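Local atomic coordinates of transthyretin-like protein (Klebsiella pneumoniae subsp. pneumoniae, PDB entry 3QVA), a protein that probably catalyses the hydrolysis of 5-hydroxyisourate to 2-oxo-4-hydroxy-4-carboxy-5-ureidoimidazoline, a step of purine breakdown, and works as a homotetramer. Residues I16-T21 / A71-A76; V30-E35 / A56-G61; Y63-E68 / L101-A106. All coordinates share one frame; numbering follows the deposited sequence.

Interaction 1 of 3, residues I16-T21 / A71-A76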
loop_
_atom_site.group_PDB
_atom_site.type_symbol
_atom_site.label_atom_id
_atom_site.label_comp_id
_atom_site.label_asym_id
_atom_site.label_seq_id
_atom_site.Cartn_x
_atom_site.Cartn_y
_atom_site.Cartn_z
ATOM N N ILE A 16 7.086 -1.265 -12.064
ATOM C CA ILE A 16 6.853 -0.039 -11.319
ATOM C C ILE A 16 5.623 0.665 -11.866
ATOM O O ILE A 16 5.541 0.965 -13.054
ATOM C CB ILE A 16 8.089 0.907 -11.318
ATOM C CG1 ILE A 16 9.335 0.154 -10.833
ATOM C CG2 ILE A 16 7.814 2.134 -10.454
ATOM C CD1 ILE A 16 10.546 1.044 -10.523
ATOM N N LEU A 17 4.657 0.893 -10.988
ATOM C CA LEU A 17 3.444 1.603 -11.348
ATOM C C LEU A 17 3.366 2.913 -10.583
ATOM O O LEU A 17 3.586 2.942 -9.374
ATOM C CB LEU A 17 2.232 0.741 -11.010
ATOM C CG LEU A 17 2.065 -0.492 -11.899
ATOM C CD1 LEU A 17 1.418 -1.598 -11.118
ATOM C CD2 LEU A 17 1.273 -0.154 -13.165
ATOM N N ASP A 18 3.049 3.993 -11.285
ATOM C CA ASP A 18 2.800 5.269 -10.631
ATOM C C ASP A 18 1.319 5.326 -10.286
ATOM O O ASP A 18 0.473 5.593 -11.150
ATOM C CB ASP A 18 3.204 6.449 -11.527
ATOM C CG ASP A 18 2.971 7.810 -10.863
ATOM O OD1 ASP A 18 2.516 7.871 -9.698
ATOM O OD2 ASP A 18 3.247 8.845 -11.511
ATOM N N ILE A 19 1.002 5.070 -9.017
ATOM C CA ILE A 19 -0.395 5.005 -8.609
ATOM C C ILE A 19 -1.025 6.392 -8.469
ATOM O O ILE A 19 -2.233 6.505 -8.312
ATOM C CB ILE A 19 -0.612 4.141 -7.340
ATOM C CG1 ILE A 19 -0.101 4.866 -6.089
ATOM C CG2 ILE A 19 0.029 2.752 -7.527
ATOM C CD1 ILE A 19 -0.517 4.187 -4.770
ATOM N N SER A 20 -0.209 7.443 -8.552
ATOM C CA SER A 20 -0.738 8.803 -8.558
ATOM C C SER A 20 -1.477 9.082 -9.873
ATOM O O SER A 20 -2.396 9.902 -9.916
ATOM C CB SER A 20 0.370 9.832 -8.299
ATOM O OG SER A 20 1.204 9.989 -9.430
ATOM N N THR A 21 -1.098 8.367 -10.932
ATOM C CA THR A 21 -1.728 8.523 -12.249
ATOM C C THR A 21 -2.384 7.241 -12.772
ATOM O O THR A 21 -3.162 7.280 -13.733
ATOM C CB THR A 21 -0.713 9.023 -13.303
ATOM O OG1 THR A 21 0.317 8.042 -13.474
ATOM C CG2 THR A 21 -0.103 10.357 -12.891
ATOM N N ALA A 71 14.364 11.009 -8.419
ATOM C CA ALA A 71 14.927 11.565 -9.656
ATOM C C ALA A 71 13.920 11.511 -10.799
ATOM O O ALA A 71 13.826 12.452 -11.596
ATOM C CB ALA A 71 16.209 10.833 -10.036
ATOM N N TRP A 72 13.173 10.410 -10.873
ATOM C CA TRP A 72 12.133 10.230 -11.881
ATOM C C TRP A 72 11.010 11.263 -11.720
ATOM O O TRP A 72 10.595 11.890 -12.702
ATOM C CB TRP A 72 11.585 8.801 -11.824
ATOM C CG TRP A 72 10.610 8.463 -12.900
ATOM C CD1 TRP A 72 10.897 8.146 -14.196
ATOM C CD2 TRP A 72 9.186 8.367 -12.768
ATOM N NE1 TRP A 72 9.739 7.870 -14.883
ATOM C CE2 TRP A 72 8.673 8.005 -14.032
ATOM C CE3 TRP A 72 8.291 8.567 -11.706
ATOM C CZ2 TRP A 72 7.306 7.825 -14.267
ATOM C CZ3 TRP A 72 6.925 8.381 -11.940
ATOM C CH2 TRP A 72 6.450 8.017 -13.214
ATOM N N PHE A 73 10.540 11.462 -10.488
ATOM C CA PHE A 73 9.506 12.462 -10.240
ATOM C C PHE A 73 10.010 13.867 -10.559
ATOM O O PHE A 73 9.282 14.662 -11.159
ATOM C CB PHE A 73 8.984 12.402 -8.801
ATOM C CG PHE A 73 8.024 11.270 -8.543
ATOM C CD1 PHE A 73 8.264 10.363 -7.513
ATOM C CD2 PHE A 73 6.869 11.123 -9.309
ATOM C CE1 PHE A 73 7.370 9.315 -7.252
ATOM C CE2 PHE A 73 5.972 10.083 -9.064
ATOM C CZ PHE A 73 6.227 9.170 -8.022
ATOM N N ALA A 74 11.254 14.151 -10.173
ATOM C CA ALA A 74 11.875 15.460 -10.398
ATOM C C ALA A 74 12.032 15.808 -11.880
ATOM O O ALA A 74 11.851 16.971 -12.268
ATOM C CB ALA A 74 13.214 15.545 -9.681
ATOM N N ARG A 75 12.365 14.809 -12.700
ATOM C CA ARG A 75 12.497 14.995 -14.150
ATOM C C ARG A 75 11.171 15.353 -14.806
ATOM O O ARG A 75 11.143 16.002 -15.856
ATOM C CB ARG A 75 13.066 13.745 -14.819
ATOM C CG ARG A 75 14.560 13.583 -14.654
ATOM C CD ARG A 75 15.112 12.552 -15.629
ATOM N NE ARG A 75 14.547 11.217 -15.436
ATOM C CZ ARG A 75 14.989 10.331 -14.545
ATOM N NH1 ARG A 75 15.999 10.631 -13.739
ATOM N NH2 ARG A 75 14.409 9.143 -14.453
ATOM N N ALA A 76 10.082 14.920 -14.177
ATOM C CA ALA A 76 8.730 15.238 -14.610
ATOM C C ALA A 76 8.202 16.500 -13.917
ATOM O O ALA A 76 7.034 16.855 -14.077
ATOM C CB ALA A 76 7.816 14.063 -14.336
#
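Between the end of strand 12-18 and helix 69-75 the backbones come nearest at D18 and F73, whose CA atoms stand 9.8 Å apart, so the contact is made entirely by side chains. In this transthyretin-like beta sandwich the short helix follows strand 62-67, and here it meets an Asx turn, in which D18 OD1 accepts from the backbone N of S20 at 3.0 Å. D18 extends its carboxylate toward the helix with CG anti to the backbone N, and OD2 comes up to the edges of two aromatic rings at once. The carboxylate touches W72 at the outer rim of the benzo ring, in the plane of the indole, with OD2 3.7 Å from CH2. F73 also offers an edge, its CE2 lying 3.9 Å from the same D18 OD2. Both rings are turned steeply to the carboxylate, 79° for W72 and 76° for F73. The weakly positive C-H rims of W72 and F73 probably suit the carboxylate oxygen. The rings also touch each other, with W72 CE3 lying 3.7 Å above one face of F73, offset toward its rim. Outside the two segments, W72 NE1 donates to the backbone O of E26. R78 forms a salt bridge to D18 OD2 through NH1 and a hydrogen bond to S20 OG through NH2, which probably steadies the buried negative charge. The other carboxylate oxygen is held within the turn. There S20 OG gives its proton to D18 OD1 at a short 2.5 Å, on the syn side but 28° out of the carboxylate plane, and S20 N approaches that oxygen from the same face.

Interaction 2 of 3, residues V30-E35 / A56-G61; sequences VSLSRE and APLPAG
L32 butts end-on against L58, the two leucines reaching toward each other until L32 CD2 lies 3.9 Å from L58 CD1. L32 CG is anti to the backbone N (chi1 176°), which carries its methyls out toward the loop. The second methyl of L58 is hardly farther, with CD2 4.1 Å from that same L32 CD2, so one methyl of the strand meets the forked end of the loop residue. L12 and Y63 also pack on L58, while F53 and L12 touch L32, making this the buried half of the contact. Nearer the surface, R34, its chain bent at chi2 and chi3, crosses P59 at roughly a right angle, and NH2 comes to 3.4 Å from P59 CG. This is a touch of a charged group on an apolar ring. NH2 also hydrogen-bonds with Y63 OH, and that hydroxyl bonds to the carbonyl O of P59. The tyrosine thereby ties the guanidinium to the loop that R34 lies against. With leucines inside and a proline-arginine contact outside, the irregular loop 56-61 folds over the end of strand 29-34 as it leads from strand 49-50 into strand 62-67, a connection between the two sheets of the transthyretin beta sandwich.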
loop_
_atom_site.group_PDB
_atom_site.type_symbol
_atom_site.label_atom_id
_atom_site.label_comp_id
_atom_site.label_asym_id
_atom_site.label_seq_id
_atom_site.Cartn_x
_atom_site.Cartn_y
_atom_site.Cartn_z
ATOM N N VAL A 30 16.705 1.453 -11.989
ATOM C CA VAL A 30 16.665 0.507 -10.875
ATOM C C VAL A 30 17.966 -0.293 -10.819
ATOM O O VAL A 30 18.351 -0.941 -11.801
ATOM C CB VAL A 30 15.473 -0.486 -10.985
ATOM C CG1 VAL A 30 15.346 -1.309 -9.707
ATOM C CG2 VAL A 30 14.165 0.244 -11.281
ATOM N N SER A 31 18.630 -0.260 -9.664
ATOM C CA SER A 31 19.884 -0.984 -9.482
ATOM C C SER A 31 19.747 -2.173 -8.540
ATOM O O SER A 31 18.939 -2.157 -7.609
ATOM C CB SER A 31 20.991 -0.045 -8.991
ATOM O OG SER A 31 20.727 0.425 -7.678
ATOM N N LEU A 32 20.543 -3.206 -8.800
ATOM C CA LEU A 32 20.617 -4.361 -7.921
ATOM C C LEU A 32 22.020 -4.441 -7.344
ATOM O O LEU A 32 23.004 -4.346 -8.079
ATOM C CB LEU A 32 20.300 -5.658 -8.676
ATOM C CG LEU A 32 20.440 -6.962 -7.880
ATOM C CD1 LEU A 32 19.411 -7.033 -6.756
ATOM C CD2 LEU A 32 20.318 -8.176 -8.802
ATOM N N SER A 33 22.107 -4.606 -6.030
ATOM C CA SER A 33 23.395 -4.790 -5.384
ATOM C C SER A 33 23.377 -5.942 -4.387
ATOM O O SER A 33 22.315 -6.365 -3.916
ATOM C CB SER A 33 23.868 -3.494 -4.717
ATOM O OG SER A 33 23.052 -3.162 -3.614
ATOM N N ARG A 34 24.568 -6.449 -4.086
ATOM C CA ARG A 34 24.750 -7.480 -3.082
ATOM C C ARG A 34 26.046 -7.176 -2.350
ATOM O O ARG A 34 27.102 -7.049 -2.980
ATOM C CB ARG A 34 24.817 -8.866 -3.728
ATOM C CG ARG A 34 24.898 -10.008 -2.724
ATOM C CD ARG A 34 25.772 -11.156 -3.210
ATOM N NE ARG A 34 25.203 -11.865 -4.354
ATOM C CZ ARG A 34 25.738 -11.890 -5.572
ATOM N NH1 ARG A 34 26.871 -11.246 -5.827
ATOM N NH2 ARG A 34 25.140 -12.566 -6.541
ATOM N N GLU A 35 25.946 -7.040 -1.028
ATOM C CA GLU A 35 27.089 -6.762 -0.154
ATOM C C GLU A 35 27.965 -5.600 -0.642
ATOM O O GLU A 35 29.195 -5.713 -0.700
ATOM C CB GLU A 35 27.923 -8.034 0.061
ATOM N N ALA A 56 21.967 -15.147 -15.863
ATOM C CA ALA A 56 21.687 -16.434 -15.226
ATOM C C ALA A 56 20.953 -16.196 -13.900
ATOM O O ALA A 56 21.013 -15.091 -13.358
ATOM C CB ALA A 56 22.990 -17.200 -14.997
ATOM N N PRO A 57 20.250 -17.222 -13.371
ATOM C CA PRO A 57 19.578 -17.044 -12.077
ATOM C C PRO A 57 20.524 -16.635 -10.947
ATOM O O PRO A 57 21.679 -17.076 -10.906
ATOM C CB PRO A 57 18.962 -18.423 -11.798
ATOM C CG PRO A 57 19.605 -19.361 -12.778
ATOM C CD PRO A 57 19.919 -18.526 -13.974
ATOM N N LEU A 58 20.030 -15.782 -10.053
ATOM C CA LEU A 58 20.823 -15.264 -8.940
ATOM C C LEU A 58 21.030 -16.319 -7.857
ATOM O O LEU A 58 20.114 -17.094 -7.561
ATOM C CB LEU A 58 20.160 -14.021 -8.333
ATOM C CG LEU A 58 19.985 -12.775 -9.205
ATOM C CD1 LEU A 58 19.006 -11.827 -8.539
ATOM C CD2 LEU A 58 21.317 -12.080 -9.463
ATOM N N PRO A 59 22.238 -16.356 -7.267
ATOM C CA PRO A 59 22.515 -17.252 -6.143
ATOM C C PRO A 59 21.836 -16.793 -4.851
ATOM O O PRO A 59 21.255 -15.705 -4.808
ATOM C CB PRO A 59 24.042 -17.175 -6.003
ATOM C CG PRO A 59 24.423 -15.879 -6.613
ATOM C CD PRO A 59 23.456 -15.666 -7.734
ATOM N N ALA A 60 21.912 -17.626 -3.813
ATOM C CA ALA A 60 21.381 -17.290 -2.493
ATOM C C ALA A 60 22.204 -16.192 -1.828
ATOM O O ALA A 60 23.424 -16.126 -2.000
ATOM C CB ALA A 60 21.335 -18.528 -1.607
ATOM N N GLY A 61 21.525 -15.321 -1.082
ATOM C CA GLY A 61 22.189 -14.223 -0.384
ATOM C C GLY A 61 21.272 -13.037 -0.141
ATOM O O GLY A 61 20.074 -13.100 -0.405
#

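Interaction 3 of 3, residues Y63-E68 / L101-A106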
loop_
_atom_site.group_PDB
_atom_site.type_symbol
_atom_site.label_atom_id
_atom_site.label_comp_id
_atom_site.label_asym_id
_atom_site.label_seq_id
_atom_site.Cartn_x
_atom_site.Cartn_y
_atom_site.Cartn_z
ATOM N N TYR A 63 20.155 -9.175 -0.913
ATOM C CA TYR A 63 20.167 -8.247 -2.036
ATOM C C TYR A 63 19.446 -6.947 -1.724
ATOM O O TYR A 63 18.657 -6.858 -0.786
ATOM C CB TYR A 63 19.519 -8.882 -3.265
ATOM C CG TYR A 63 20.277 -10.051 -3.841
ATOM C CD1 TYR A 63 20.016 -11.350 -3.414
ATOM C CD2 TYR A 63 21.238 -9.860 -4.832
ATOM C CE1 TYR A 63 20.703 -12.434 -3.944
ATOM C CE2 TYR A 63 21.930 -10.941 -5.374
ATOM C CZ TYR A 63 21.655 -12.223 -4.924
ATOM O OH TYR A 63 22.335 -13.295 -5.454
ATOM N N CYS A 64 19.722 -5.948 -2.549
ATOM C CA CYS A 64 19.122 -4.644 -2.419
ATOM C C CYS A 64 18.731 -4.170 -3.813
ATOM O O CYS A 64 19.594 -4.039 -4.685
ATOM C CB CYS A 64 20.135 -3.695 -1.787
ATOM S SG CYS A 64 19.543 -2.045 -1.537
ATOM N N LEU A 65 17.432 -3.952 -4.029
ATOM C CA LEU A 65 16.935 -3.343 -5.266
ATOM C C LEU A 65 16.588 -1.899 -4.989
ATOM O O LEU A 65 15.804 -1.628 -4.092
ATOM C CB LEU A 65 15.664 -4.035 -5.758
ATOM C CG LEU A 65 15.593 -5.032 -6.907
ATOM C CD1 LEU A 65 14.115 -5.232 -7.246
ATOM C CD2 LEU A 65 16.365 -4.587 -8.147
ATOM N N THR A 66 17.151 -0.974 -5.758
ATOM C CA THR A 66 16.920 0.440 -5.506
ATOM C C THR A 66 16.364 1.146 -6.731
ATOM O O THR A 66 17.032 1.220 -7.767
ATOM C CB THR A 66 18.214 1.145 -5.053
ATOM O OG1 THR A 66 18.745 0.466 -3.904
ATOM C CG2 THR A 66 17.940 2.612 -4.702
ATOM N N ALA A 67 15.151 1.677 -6.599
ATOM C CA ALA A 67 14.518 2.425 -7.682
ATOM C C ALA A 67 14.725 3.911 -7.452
ATOM O O ALA A 67 14.462 4.423 -6.366
ATOM C CB ALA A 67 13.027 2.093 -7.777
ATOM N N GLU A 68 15.217 4.607 -8.473
ATOM C CA GLU A 68 15.515 6.019 -8.337
ATOM C C GLU A 68 14.250 6.836 -8.586
ATOM O O GLU A 68 14.106 7.523 -9.596
ATOM C CB GLU A 68 16.659 6.409 -9.279
ATOM C CG GLU A 68 17.978 5.729 -8.903
ATOM C CD GLU A 68 18.538 6.239 -7.587
ATOM O OE1 GLU A 68 18.415 7.450 -7.327
ATOM O OE2 GLU A 68 19.104 5.431 -6.813
ATOM N N LEU A 101 9.286 -8.412 -7.551
ATOM C CA LEU A 101 9.176 -7.434 -6.470
ATOM C C LEU A 101 8.815 -6.054 -7.021
ATOM O O LEU A 101 9.709 -5.255 -7.324
ATOM C CB LEU A 101 10.483 -7.383 -5.663
ATOM C CG LEU A 101 10.996 -8.677 -5.015
ATOM C CD1 LEU A 101 12.364 -8.462 -4.396
ATOM C CD2 LEU A 101 10.031 -9.211 -3.968
ATOM N N PRO A 102 7.503 -5.773 -7.164
ATOM C CA PRO A 102 7.065 -4.501 -7.725
ATOM C C PRO A 102 7.246 -3.317 -6.784
ATOM O O PRO A 102 7.401 -3.501 -5.571
ATOM C CB PRO A 102 5.566 -4.724 -7.999
ATOM C CG PRO A 102 5.387 -6.223 -7.973
ATOM C CD PRO A 102 6.370 -6.693 -6.963
ATOM N N PHE A 103 7.241 -2.122 -7.371
ATOM C CA PHE A 103 7.203 -0.853 -6.650
ATOM C C PHE A 103 5.911 -0.146 -7.045
ATOM O O PHE A 103 5.705 0.145 -8.224
ATOM C CB PHE A 103 8.356 0.058 -7.094
ATOM C CG PHE A 103 9.732 -0.408 -6.687
ATOM C CD1 PHE A 103 10.358 0.134 -5.565
ATOM C CD2 PHE A 103 10.425 -1.344 -7.454
ATOM C CE1 PHE A 103 11.641 -0.267 -5.188
ATOM C CE2 PHE A 103 11.711 -1.760 -7.086
ATOM C CZ PHE A 103 12.323 -1.217 -5.949
ATOM N N LEU A 104 5.053 0.142 -6.077
ATOM C CA LEU A 104 3.876 0.970 -6.333
ATOM C C LEU A 104 4.203 2.343 -5.787
ATOM O O LEU A 104 4.322 2.509 -4.578
ATOM C CB LEU A 104 2.634 0.395 -5.642
ATOM C CG LEU A 104 2.294 -1.075 -5.885
ATOM C CD1 LEU A 104 0.959 -1.417 -5.234
ATOM C CD2 LEU A 104 2.267 -1.400 -7.369
ATOM N N ILE A 105 4.357 3.328 -6.673
ATOM C CA ILE A 105 4.936 4.608 -6.261
ATOM C C ILE A 105 4.008 5.804 -6.456
ATOM O O ILE A 105 3.102 5.778 -7.297
ATOM C CB ILE A 105 6.314 4.868 -6.949
ATOM C CG1 ILE A 105 6.142 5.218 -8.439
ATOM C CG2 ILE A 105 7.222 3.651 -6.774
ATOM C CD1 ILE A 105 7.443 5.657 -9.134
ATOM N N ALA A 106 4.258 6.838 -5.661
ATOM C CA ALA A 106 3.554 8.114 -5.735
ATOM C C ALA A 106 4.427 9.157 -5.052
ATOM O O ALA A 106 5.290 8.803 -4.235
ATOM C CB ALA A 106 2.183 8.014 -5.038
#
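The carbonyl O of L101 accepts a hydrogen bond from T14 OG1 of the adjoining strand 12-18, and from segment 63-68 L65 CD1 comes within 4.4 Å of the same oxygen, a loose contact. No hydrogen bond joins the two segments themselves. They belong to different layers of the transthyretin beta sandwich: strand 62-67 runs through one sheet, strand 99-106 through the other, and their inward side chains fill the core between. F103 is the central piece. Its CG sits anti to its carbonyl carbon (chi1 -69°), which sends the ring across the gap toward L65 and A67. A67 places its methyl squarely on one face of that ring, CB lying 3.8 Å from the centroid and only 13° off the ring normal. This is a textbook CH-pi contact: A67 CB is nearest to F103 CE1 and CZ, 3.8 Å from each, and little farther from CD1 and CE2. The edge of the ring is used differently. There the carbonyl O of L65 lies in the ring plane, 4.0 Å from F103 CZ. L65 also adds an apolar touch, with its CD1 4.2 Å from F103 CE2. Around this set, I87 of strand 82-90 and T14 also pack against F103, V30 and F53 against L65, and I16 against A67. Backbone bonds to strand 82-90, L65 with I87 and A67 with A85, keep strand 62-67 in its own sheet. The chemistry is that of a buried apolar interface: methyl on the electron-rich ring face and carbonyl at the slightly positive rim probably suit the uneven charge of the benzene ring, so these two segments probably cohere through dispersion and weak electrostatics.

Interactions 1 and 2 lie on opposite sides of the chain's centre, their own centres about 25 Å apart, while interaction 3 sits near the middle, its centre about 12 Å from that of the first and 14 Å from that of the second. The backbone joins them: L17 O is 2.8 Å from I105 N in one sheet, and S31 O is 2.8 Å from T66 N in the other. I16 CD1 also reaches V30 CG2 at 3.8 Å across the sandwich. L17 and I19 of interaction 1 and L104 of interaction 3 pack on Y113 of the third subunit, part of the C-terminal Tyr-Arg-Gly-Ser motif associated with the active site in related hydrolases.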